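Local coordinates for protein beta-glucuronidase (Dictyoglomus thermophilum, PDB 6XXW) that probably hydrolyses beta-D-glucuronides, releasing D-glucuronic acid, as a family 2 glycoside hydrolase, at residues A[282-287]-A[293-298]; A[359-364]-A[399-404]; A[324-329]-A[349-354]; A[462-467]-A[491-496]. All coordinates share one frame; numbering follows the deposited sequence. Where two conformers were deposited one is given.

Contact 1 (A[282-287]-A[293-298]); sequences IRTVRV and LINEKP
R286 grips E296 side-on: NE donates to OE2 at 3.1 Å and NH2 to OE1 at 2.8 Å. Guanidinium and carboxylate lie 6° from coplanar, and both oxygens use their syn lone pairs, the geometry of a paired salt bridge. The bend at chi3 (75°) turns the guanidinium edge to the carboxylate, while L293 CD1 covers one guanidinium face, 3.4 Å from NH2. R286 NH1 pairs with E288 OE2. A leucine in place of R286 would probably leave the E296 carboxylate without its two paired donors and freer to turn. Water 1 accepts from E296 N at 2.9 Å, bonds T284 OG1 and can donate to E296 OE2 at 3.1 Å.

The backbone satisfies itself by an antiparallel pairing. R286 and L293 form a hydrogen-bonded pair, R286 N to L293 O at 2.9 Å and L293 N to R286 O at 2.7 Å; V285 and I294 are the adjoining non-hydrogen-bonded pair. N295 then serves T284 twice, its N donating to T284 O and its side-chain OD1 accepting from T284 N at 3.0 Å, so a side-chain amide stands in for a strand carbonyl. N295 ND2 is taken up by E254 OE1 and W253 O.

A type I' turn from I294 to K297 follows, and with it the hairpin of strands 285-288 and 291-294 passes into strand 297-305, flanked by the parallel strands 336-338 and 544-550.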
# COMPACT_ATOMS: atom_id res chain seq x y z
N ILE A 282 -42.35 -17.76 -0.31
CA ILE A 282 -43.30 -18.09 0.75
C ILE A 282 -42.52 -18.17 2.07
O ILE A 282 -41.74 -19.10 2.29
CB ILE A 282 -44.03 -19.41 0.45
CG1 ILE A 282 -44.92 -19.28 -0.78
CG2 ILE A 282 -44.85 -19.86 1.67
CD1 ILE A 282 -45.46 -20.62 -1.29
N ARG A 283 -42.73 -17.18 2.94
CA ARG A 283 -42.11 -17.20 4.26
C ARG A 283 -42.90 -16.31 5.21
O ARG A 283 -43.57 -15.37 4.79
CB ARG A 283 -40.64 -16.75 4.21
CG ARG A 283 -40.42 -15.29 4.65
CD ARG A 283 -40.57 -14.39 3.46
NE ARG A 283 -40.36 -12.96 3.74
CZ ARG A 283 -41.28 -12.14 4.25
NH1 ARG A 283 -42.48 -12.60 4.60
NH2 ARG A 283 -41.00 -10.85 4.41
N THR A 284 -42.78 -16.61 6.50
CA THR A 284 -43.35 -15.77 7.55
C THR A 284 -42.23 -15.18 8.39
O THR A 284 -41.15 -15.77 8.53
CB THR A 284 -44.30 -16.55 8.47
OG1 THR A 284 -43.58 -17.60 9.11
CG2 THR A 284 -45.46 -17.13 7.66
N VAL A 285 -42.50 -14.02 8.98
CA VAL A 285 -41.57 -13.38 9.90
C VAL A 285 -42.36 -12.89 11.11
O VAL A 285 -43.44 -12.31 10.97
CB VAL A 285 -40.78 -12.25 9.21
CG1 VAL A 285 -41.70 -11.23 8.59
CG2 VAL A 285 -39.85 -11.58 10.21
N ARG A 286 -41.81 -13.12 12.30
CA ARG A 286 -42.51 -12.84 13.54
C ARG A 286 -41.50 -12.70 14.67
O ARG A 286 -40.54 -13.47 14.75
CB ARG A 286 -43.49 -13.99 13.84
CG ARG A 286 -44.41 -13.77 15.00
CD ARG A 286 -45.53 -14.79 14.94
NE ARG A 286 -45.10 -16.12 15.35
CZ ARG A 286 -44.95 -16.50 16.62
NH1 ARG A 286 -45.19 -15.63 17.60
NH2 ARG A 286 -44.57 -17.73 16.91
N VAL A 287 -41.70 -11.71 15.54
CA VAL A 287 -40.89 -11.58 16.75
C VAL A 287 -41.72 -12.07 17.93
O VAL A 287 -42.90 -11.75 18.05
CB VAL A 287 -40.41 -10.13 16.95
CG1 VAL A 287 -39.74 -9.97 18.31
CG2 VAL A 287 -39.43 -9.77 15.84
N LEU A 293 -38.22 -14.89 14.51
CA LEU A 293 -38.62 -16.13 13.85
C LEU A 293 -38.86 -15.91 12.36
O LEU A 293 -39.63 -15.03 11.97
CB LEU A 293 -39.88 -16.72 14.48
CG LEU A 293 -39.81 -17.01 15.98
CD1 LEU A 293 -41.21 -17.33 16.52
CD2 LEU A 293 -38.86 -18.16 16.24
N ILE A 294 -38.20 -16.72 11.54
CA ILE A 294 -38.50 -16.84 10.12
C ILE A 294 -38.98 -18.26 9.91
O ILE A 294 -38.27 -19.21 10.27
CB ILE A 294 -37.28 -16.52 9.24
CG1 ILE A 294 -36.88 -15.05 9.43
CG2 ILE A 294 -37.58 -16.89 7.78
CD1 ILE A 294 -35.66 -14.62 8.62
N ASN A 295 -40.19 -18.41 9.36
CA ASN A 295 -40.81 -19.72 9.19
C ASN A 295 -40.83 -20.48 10.51
O ASN A 295 -40.54 -21.69 10.57
CB ASN A 295 -40.10 -20.50 8.08
CG ASN A 295 -40.20 -19.81 6.74
OD1 ASN A 295 -41.19 -19.11 6.48
ND2 ASN A 295 -39.19 -19.98 5.89
N GLU A 296 -41.13 -19.75 11.59
CA GLU A 296 -41.27 -20.26 12.95
C GLU A 296 -39.98 -20.86 13.51
O GLU A 296 -40.02 -21.61 14.49
CB GLU A 296 -42.42 -21.28 13.03
CG GLU A 296 -43.81 -20.66 12.83
CD GLU A 296 -44.09 -19.51 13.80
OE1 GLU A 296 -44.09 -19.75 15.03
OE2 GLU A 296 -44.31 -18.37 13.34
N LYS A 297 -38.83 -20.52 12.93
CA LYS A 297 -37.56 -20.98 13.49
C LYS A 297 -36.72 -19.79 13.94
O LYS A 297 -36.77 -18.73 13.32
CB LYS A 297 -36.78 -21.81 12.45
CG LYS A 297 -37.49 -23.06 11.99
CD LYS A 297 -36.67 -23.79 10.94
CE LYS A 297 -36.53 -22.96 9.68
NZ LYS A 297 -35.77 -23.70 8.63
N PRO A 298 -35.96 -19.93 15.05
CA PRO A 298 -35.16 -18.81 15.55
C PRO A 298 -33.98 -18.42 14.67
O PRO A 298 -32.98 -19.15 14.62
CB PRO A 298 -34.67 -19.31 16.92
CG PRO A 298 -34.74 -20.80 16.82
CD PRO A 298 -35.93 -21.09 15.96
O HOH W 1 -42.10 -17.07 11.57

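Contact 2 (A[359-364]-A[399-404]); sequences VIEEAP and IARDKN
A buried salt-bridge network of E361, R401 and D402 ties an inner strand of the TIM barrel, 358-362, to the C-terminal part of the outer helix 385-402. The contact is narrow, 91 Å² in all, and the backbones stay well apart: the nearest CA atoms, those of E361 and D402, are 9.2 Å from each other. The gap is bridged by E361, whose CG stands anti to the backbone N (chi1 -175°) and whose chain runs extended to the helix.

R401 and D402, neighbours in sequence, are paired side-on, R401 NE donating to D402 OD1 at 2.7 Å and R401 NH2 to D402 OD2 at the same length. R401 NH2 also forms a salt bridge with E361 OE2, at 3.2 Å and near the guanidinium plane, and donates to the backbone O of Y344. An alanine at D402 removes both acceptors of the side-on pair, which would probably leave R401 NE without its mate and the guanidinium less firmly oriented toward E361.

The two carboxylates are almost coplanar, 4° apart, and R401 NH2 serves both. E361 OE1 nevertheless lies just 2.5 Å from D402 OD2, a spacing for which one of the acids probably carries a proton.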
# COMPACT_ATOMS: atom_id res chain seq x y z
N VAL A 359 -32.98 -9.04 4.34
CA VAL A 359 -32.68 -7.62 4.22
C VAL A 359 -33.48 -6.84 5.27
O VAL A 359 -34.71 -7.00 5.36
CB VAL A 359 -32.99 -7.10 2.81
CG1 VAL A 359 -32.80 -5.61 2.74
CG2 VAL A 359 -32.09 -7.81 1.79
N ILE A 360 -32.79 -6.02 6.04
CA ILE A 360 -33.43 -4.96 6.83
C ILE A 360 -33.36 -3.71 5.97
O ILE A 360 -32.28 -3.17 5.75
CB ILE A 360 -32.71 -4.74 8.17
CG1 ILE A 360 -32.65 -6.03 9.00
CG2 ILE A 360 -33.41 -3.64 8.97
CD1 ILE A 360 -31.66 -5.98 10.17
N GLU A 361 -34.50 -3.24 5.46
CA GLU A 361 -34.46 -2.08 4.59
C GLU A 361 -34.80 -0.82 5.38
O GLU A 361 -35.76 -0.80 6.15
CB GLU A 361 -35.38 -2.23 3.39
CG GLU A 361 -35.21 -1.05 2.43
CD GLU A 361 -35.66 -1.38 1.04
OE1 GLU A 361 -36.69 -2.08 0.91
OE2 GLU A 361 -34.98 -0.94 0.08
N GLU A 362 -33.99 0.21 5.18
CA GLU A 362 -33.95 1.38 6.04
C GLU A 362 -34.33 2.64 5.27
O GLU A 362 -33.88 2.86 4.14
CB GLU A 362 -32.55 1.52 6.64
CG GLU A 362 -32.39 2.66 7.61
CD GLU A 362 -31.14 2.49 8.42
OE1 GLU A 362 -31.13 1.63 9.34
OE2 GLU A 362 -30.15 3.20 8.12
N ALA A 363 -35.16 3.47 5.91
CA ALA A 363 -35.50 4.79 5.40
C ALA A 363 -34.32 5.74 5.54
O ALA A 363 -33.47 5.56 6.42
CB ALA A 363 -36.71 5.34 6.16
N PRO A 364 -34.26 6.79 4.71
CA PRO A 364 -33.07 7.66 4.69
C PRO A 364 -32.99 8.67 5.83
O PRO A 364 -32.41 9.75 5.64
CB PRO A 364 -33.19 8.39 3.34
CG PRO A 364 -34.43 7.90 2.70
CD PRO A 364 -35.26 7.21 3.71
N ILE A 399 -42.69 1.12 1.24
CA ILE A 399 -43.48 -0.10 1.39
C ILE A 399 -44.23 -0.42 0.10
O ILE A 399 -44.33 -1.58 -0.30
CB ILE A 399 -44.41 0.04 2.61
CG1 ILE A 399 -43.55 0.11 3.88
CG2 ILE A 399 -45.42 -1.10 2.66
CD1 ILE A 399 -44.32 0.42 5.15
N ALA A 400 -44.75 0.61 -0.59
CA ALA A 400 -45.43 0.35 -1.86
C ALA A 400 -44.48 -0.27 -2.88
O ALA A 400 -44.88 -1.13 -3.68
CB ALA A 400 -46.04 1.65 -2.41
N ARG A 401 -43.21 0.14 -2.86
CA ARG A 401 -42.28 -0.42 -3.83
C ARG A 401 -41.90 -1.86 -3.48
O ARG A 401 -41.85 -2.72 -4.36
CB ARG A 401 -41.02 0.44 -3.93
CG ARG A 401 -40.17 0.12 -5.16
CD ARG A 401 -38.80 0.76 -5.06
NE ARG A 401 -37.96 0.11 -4.04
CZ ARG A 401 -36.70 0.44 -3.79
NH1 ARG A 401 -36.10 1.39 -4.50
NH2 ARG A 401 -36.04 -0.20 -2.83
N ASP A 402 -41.64 -2.14 -2.20
CA ASP A 402 -40.93 -3.35 -1.82
C ASP A 402 -41.77 -4.36 -1.05
O ASP A 402 -41.23 -5.40 -0.65
CB ASP A 402 -39.68 -2.97 -1.02
CG ASP A 402 -38.67 -2.21 -1.87
OD1 ASP A 402 -38.82 -2.23 -3.11
OD2 ASP A 402 -37.75 -1.58 -1.32
N LYS A 403 -43.07 -4.10 -0.88
CA LYS A 403 -43.92 -4.95 -0.04
C LYS A 403 -43.95 -6.41 -0.47
O LYS A 403 -44.25 -7.27 0.37
CB LYS A 403 -45.37 -4.42 -0.04
CG LYS A 403 -45.95 -4.26 -1.46
CD LYS A 403 -47.36 -3.72 -1.46
CE LYS A 403 -47.91 -3.55 -2.88
NZ LYS A 403 -47.47 -2.31 -3.57
N ASN A 404 -43.65 -6.73 -1.73
CA ASN A 404 -43.76 -8.10 -2.23
C ASN A 404 -42.43 -8.85 -2.32
O ASN A 404 -42.40 -9.98 -2.82
CB ASN A 404 -44.46 -8.11 -3.60
CG ASN A 404 -45.88 -7.60 -3.51
OD1 ASN A 404 -46.55 -7.84 -2.51
ND2 ASN A 404 -46.33 -6.87 -4.53

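Contact 3 (A[324-329]-A[349-354]); sequences KDFNLL and LFLADQ
F326 reaches across from helix 319-332 and presents one ring face to L351 of helix 346-355. The CB of L351 sits over that face, 3.9 Å from the ring centroid and 28° off the ring normal, which meets the geometry of a CH-pi contact. Its closest ring atom is F326 CE2, at 3.5 Å from L351 CB. L351 CD1 is a looser second neighbour, 4.0 Å from F326 CD2. Farther along the ring, F326 CE1 comes within 3.5 Å of A352 CA and 3.8 Å of A352 CB, an approach made possible by the small side chain of A352. The phenyl thus rests on the backbone of the facing helix as much as on its side chains.

The torsions account for this placement. F326 CG lies anti to its carbonyl carbon (chi1 -81°), directing the ring at the partner helix, and L351 CG takes the same kind of position, keeping its branch beside the ring. The helices can approach closely here: the CA atoms of F326 and A352 are 7.7 Å apart.

In the next shell, the ring of Y355 meets that of F326, and Y355 OH is hydrogen-bonded to N327 OD1. A352 packs inward on V359, whereas L351 also touches L51 of the second subunit; K324 NZ and N327 ND2 donate to the backbone O atoms of D60 and I61 of that subunit.

Here two successive helices pack side by side over the parallel strands 336-338 and 358-362, as in the outer helical layer of a TIM barrel.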
# COMPACT_ATOMS: atom_id res chain seq x y z
N LYS A 324 -21.33 -9.50 -7.91
CA LYS A 324 -20.10 -9.72 -7.14
C LYS A 324 -20.37 -9.65 -5.64
O LYS A 324 -19.88 -10.49 -4.87
CB LYS A 324 -19.05 -8.68 -7.54
CG LYS A 324 -17.75 -8.84 -6.77
CD LYS A 324 -17.16 -10.23 -6.99
CE LYS A 324 -15.65 -10.23 -6.71
NZ LYS A 324 -15.00 -11.52 -7.11
N ASP A 325 -21.16 -8.66 -5.20
CA ASP A 325 -21.39 -8.49 -3.77
C ASP A 325 -22.16 -9.67 -3.20
O ASP A 325 -21.86 -10.14 -2.10
CB ASP A 325 -22.15 -7.18 -3.52
CG ASP A 325 -21.25 -5.93 -3.57
OD1 ASP A 325 -20.02 -6.05 -3.80
OD2 ASP A 325 -21.79 -4.81 -3.38
N PHE A 326 -23.16 -10.17 -3.93
CA PHE A 326 -23.91 -11.31 -3.43
C PHE A 326 -23.07 -12.58 -3.41
O PHE A 326 -23.22 -13.42 -2.51
CB PHE A 326 -25.20 -11.49 -4.24
CG PHE A 326 -26.30 -10.57 -3.79
CD1 PHE A 326 -27.07 -10.87 -2.68
CD2 PHE A 326 -26.50 -9.35 -4.43
CE1 PHE A 326 -28.05 -10.01 -2.25
CE2 PHE A 326 -27.48 -8.48 -4.00
CZ PHE A 326 -28.26 -8.81 -2.91
N ASN A 327 -22.20 -12.76 -4.40
CA ASN A 327 -21.31 -13.93 -4.36
C ASN A 327 -20.36 -13.85 -3.17
O ASN A 327 -20.04 -14.87 -2.55
CB ASN A 327 -20.55 -14.05 -5.67
CG ASN A 327 -21.46 -14.43 -6.81
OD1 ASN A 327 -22.51 -15.03 -6.59
ND2 ASN A 327 -21.10 -14.05 -8.03
N LEU A 328 -19.92 -12.63 -2.83
CA LEU A 328 -19.09 -12.46 -1.64
C LEU A 328 -19.88 -12.72 -0.37
O LEU A 328 -19.36 -13.33 0.58
CB LEU A 328 -18.48 -11.06 -1.63
CG LEU A 328 -17.34 -10.77 -2.62
CD1 LEU A 328 -17.05 -9.25 -2.68
CD2 LEU A 328 -16.10 -11.57 -2.25
N LEU A 329 -21.14 -12.28 -0.32
CA LEU A 329 -21.98 -12.56 0.84
C LEU A 329 -22.11 -14.07 1.06
O LEU A 329 -22.01 -14.55 2.20
CB LEU A 329 -23.36 -11.92 0.65
CG LEU A 329 -23.49 -10.40 0.84
CD1 LEU A 329 -24.97 -9.95 0.66
CD2 LEU A 329 -22.96 -9.98 2.20
N LEU A 349 -32.81 -5.88 -4.36
CA LEU A 349 -33.78 -6.71 -3.64
C LEU A 349 -34.18 -7.95 -4.44
O LEU A 349 -34.39 -9.03 -3.86
CB LEU A 349 -35.02 -5.88 -3.27
CG LEU A 349 -34.74 -4.75 -2.28
CD1 LEU A 349 -36.04 -4.13 -1.84
CD2 LEU A 349 -33.98 -5.27 -1.06
N PHE A 350 -34.30 -7.83 -5.77
CA PHE A 350 -34.56 -9.02 -6.59
C PHE A 350 -33.42 -10.02 -6.46
O PHE A 350 -33.65 -11.23 -6.40
CB PHE A 350 -34.77 -8.64 -8.05
CG PHE A 350 -36.13 -8.09 -8.35
CD1 PHE A 350 -37.25 -8.92 -8.38
CD2 PHE A 350 -36.30 -6.73 -8.58
CE1 PHE A 350 -38.51 -8.39 -8.65
CE2 PHE A 350 -37.56 -6.20 -8.84
CZ PHE A 350 -38.66 -7.04 -8.87
N LEU A 351 -32.18 -9.52 -6.40
CA LEU A 351 -31.04 -10.41 -6.18
C LEU A 351 -31.08 -11.02 -4.78
O LEU A 351 -30.80 -12.22 -4.62
CB LEU A 351 -29.73 -9.65 -6.41
CG LEU A 351 -29.43 -9.26 -7.86
CD1 LEU A 351 -28.16 -8.40 -7.93
CD2 LEU A 351 -29.27 -10.53 -8.69
N ALA A 352 -31.42 -10.23 -3.76
CA ALA A 352 -31.50 -10.82 -2.43
C ALA A 352 -32.56 -11.92 -2.39
O ALA A 352 -32.37 -12.95 -1.72
CB ALA A 352 -31.77 -9.75 -1.38
N ASP A 353 -33.66 -11.74 -3.14
CA ASP A 353 -34.67 -12.79 -3.29
C ASP A 353 -34.06 -14.06 -3.90
O ASP A 353 -34.34 -15.18 -3.45
CB ASP A 353 -35.84 -12.33 -4.19
CG ASP A 353 -36.64 -11.13 -3.63
OD1 ASP A 353 -36.56 -10.80 -2.41
OD2 ASP A 353 -37.38 -10.53 -4.45
N GLN A 354 -33.25 -13.90 -4.95
CA GLN A 354 -32.65 -15.05 -5.63
C GLN A 354 -31.61 -15.75 -4.77
O GLN A 354 -31.50 -16.98 -4.79
CB GLN A 354 -32.01 -14.60 -6.95
CG GLN A 354 -33.02 -14.07 -7.97
CD GLN A 354 -33.74 -15.19 -8.67
OE1 GLN A 354 -33.19 -16.29 -8.82
NE2 GLN A 354 -34.99 -14.93 -9.10

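Contact 4 (A[462-467]-A[491-496]); sequences DVICVN and REWYEL
I464 and W493 mark the closest backbone approach of strand 463-467 to helix 482-497, with their CA atoms 8.0 Å apart. I464 and V466 are alternate residues of the strand and both direct their CB atoms toward the helix, while C465 between them points away. From the helix, W493 points its side chain back at the strand.

Its indole spans both strand residues. At the six-membered ring, I464 CG2 comes within 3.5 Å of W493 CE3 and 3.9 Å of W493 CZ3; I464 CD1 stands farther off, 4.1 Å from W493 CE3. A chi1 of -57° sets CG1 beside the backbone N of I464 and leaves CG2 anti to that N, facing the indole. V466 lies over one face of the indole, offset toward the rim, and its CG2 is 3.8 Å from W493 CZ2. V466 was modelled in two conformers, however, so the exact placing of this methyl is less certain. The only polar atom of the indole, NE1, makes a weak hydrogen bond to D489 OD2.

Strand 463-467, helix 482-497 and strand 501-505 form one beta-alpha-beta unit of the TIM barrel. W493 also packs on both flanking strands, on E448 of 444-448 and I501 of 501-505.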
# COMPACT_ATOMS: atom_id res chain seq x y z
N ASP A 462 -39.98 -3.27 17.53
CA ASP A 462 -40.07 -4.71 17.78
C ASP A 462 -38.72 -5.33 18.12
O ASP A 462 -38.66 -6.29 18.90
CB ASP A 462 -40.63 -5.43 16.56
CG ASP A 462 -42.05 -5.03 16.24
OD1 ASP A 462 -42.90 -5.08 17.16
OD2 ASP A 462 -42.32 -4.67 15.09
N VAL A 463 -37.65 -4.83 17.53
CA VAL A 463 -36.30 -5.37 17.70
C VAL A 463 -35.37 -4.19 17.93
O VAL A 463 -35.51 -3.15 17.27
CB VAL A 463 -35.85 -6.18 16.47
CG1 VAL A 463 -34.38 -6.63 16.60
CG2 VAL A 463 -36.76 -7.38 16.26
N ILE A 464 -34.44 -4.34 18.88
CA ILE A 464 -33.46 -3.29 19.18
C ILE A 464 -32.23 -3.49 18.31
O ILE A 464 -31.67 -4.58 18.26
CB ILE A 464 -33.08 -3.31 20.67
CG1 ILE A 464 -34.32 -3.15 21.55
CG2 ILE A 464 -32.01 -2.24 20.96
CD1 ILE A 464 -34.65 -1.74 21.93
N CYS A 465 -31.80 -2.42 17.65
CA CYS A 465 -30.55 -2.41 16.89
C CYS A 465 -29.64 -1.35 17.50
O CYS A 465 -29.98 -0.16 17.52
CB CYS A 465 -30.82 -2.11 15.41
SG CYS A 465 -31.58 -3.45 14.46
N VAL A 466 -28.48 -1.77 18.01
CA VAL A 466 -27.56 -0.85 18.67
C VAL A 466 -26.21 -0.88 17.96
O VAL A 466 -25.68 -1.96 17.64
CB VAL A 466 -27.40 -1.17 20.17
CG1 VAL A 466 -26.82 -2.55 20.40
CG2 VAL A 466 -26.55 -0.11 20.84
N ASN A 467 -25.67 0.31 17.70
CA ASN A 467 -24.35 0.51 17.13
C ASN A 467 -23.38 0.78 18.27
O ASN A 467 -23.61 1.70 19.06
CB ASN A 467 -24.34 1.71 16.17
CG ASN A 467 -25.26 1.51 14.96
OD1 ASN A 467 -25.81 0.43 14.73
ND2 ASN A 467 -25.41 2.58 14.16
N ARG A 491 -26.69 -5.92 28.30
CA ARG A 491 -27.59 -6.38 29.36
C ARG A 491 -28.55 -5.28 29.79
O ARG A 491 -29.70 -5.55 30.16
CB ARG A 491 -26.80 -6.89 30.56
CG ARG A 491 -26.04 -8.19 30.28
CD ARG A 491 -25.52 -8.81 31.58
NE ARG A 491 -24.82 -10.07 31.33
CZ ARG A 491 -25.43 -11.24 31.15
NH1 ARG A 491 -26.76 -11.32 31.22
NH2 ARG A 491 -24.73 -12.34 30.92
N GLU A 492 -28.10 -4.02 29.76
CA GLU A 492 -29.01 -2.94 30.11
C GLU A 492 -30.07 -2.72 29.03
O GLU A 492 -31.22 -2.40 29.34
CB GLU A 492 -28.25 -1.64 30.38
CG GLU A 492 -29.12 -0.61 31.11
CD GLU A 492 -28.52 0.78 31.10
OE1 GLU A 492 -27.53 1.00 30.36
OE2 GLU A 492 -29.03 1.67 31.83
N TRP A 493 -29.70 -2.86 27.75
CA TRP A 493 -30.74 -2.79 26.72
C TRP A 493 -31.81 -3.85 26.94
O TRP A 493 -33.01 -3.57 26.80
CB TRP A 493 -30.13 -2.95 25.32
CG TRP A 493 -29.42 -1.74 24.81
CD1 TRP A 493 -28.08 -1.49 24.90
CD2 TRP A 493 -29.99 -0.61 24.12
NE1 TRP A 493 -27.78 -0.28 24.30
CE2 TRP A 493 -28.94 0.28 23.83
CE3 TRP A 493 -31.30 -0.26 23.73
CZ2 TRP A 493 -29.14 1.49 23.16
CZ3 TRP A 493 -31.50 0.95 23.06
CH2 TRP A 493 -30.42 1.80 22.78
N TYR A 494 -31.39 -5.07 27.27
CA TYR A 494 -32.39 -6.13 27.41
C TYR A 494 -33.22 -5.94 28.67
O TYR A 494 -34.43 -6.20 28.67
CB TYR A 494 -31.75 -7.51 27.42
CG TYR A 494 -32.82 -8.57 27.39
CD1 TYR A 494 -33.66 -8.69 26.28
CD2 TYR A 494 -33.03 -9.42 28.47
CE1 TYR A 494 -34.67 -9.64 26.25
CE2 TYR A 494 -34.03 -10.38 28.44
CZ TYR A 494 -34.85 -10.48 27.33
OH TYR A 494 -35.84 -11.42 27.28
N GLU A 495 -32.58 -5.51 29.76
CA GLU A 495 -33.28 -5.30 31.02
C GLU A 495 -34.33 -4.20 30.90
O GLU A 495 -35.40 -4.30 31.51
CB GLU A 495 -32.26 -4.97 32.12
CG GLU A 495 -32.84 -4.53 33.46
CD GLU A 495 -33.81 -5.55 34.06
OE1 GLU A 495 -34.84 -5.13 34.64
OE2 GLU A 495 -33.53 -6.76 33.97
N LEU A 496 -34.04 -3.16 30.11
CA LEU A 496 -35.00 -2.07 29.97
C LEU A 496 -36.13 -2.40 29.00
O LEU A 496 -37.26 -1.97 29.22
CB LEU A 496 -34.29 -0.80 29.50
CG LEU A 496 -33.35 -0.16 30.53
CD1 LEU A 496 -32.53 0.96 29.90
CD2 LEU A 496 -34.16 0.34 31.72

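Overall arrangement
All four contacts belong to the TIM-barrel part of the chain, closing in the order 1, 3, 2, 4. Contact 1 lies in the hairpin 285-288/291-294, which leads into strand 297-305 and shares its sheet with strands 358-362 of contact 2 and 463-467 of contact 4. Contacts 2 and 3, with centres 16 Å apart, are in touch: L349 CD1 approaches E361 OE1 at 3.5 Å, and V359 packs on A352. Contact 1 touches contact 4 through V287 and V463, 3.6 Å between their CG2 atoms. Contacts 3 and 4 are the most distant pair, about 29 Å between centres. Strand pairing in a hairpin, strand-to-helix contacts and helix-to-helix packing thus join sheet and outer helices at separate points around the barrel.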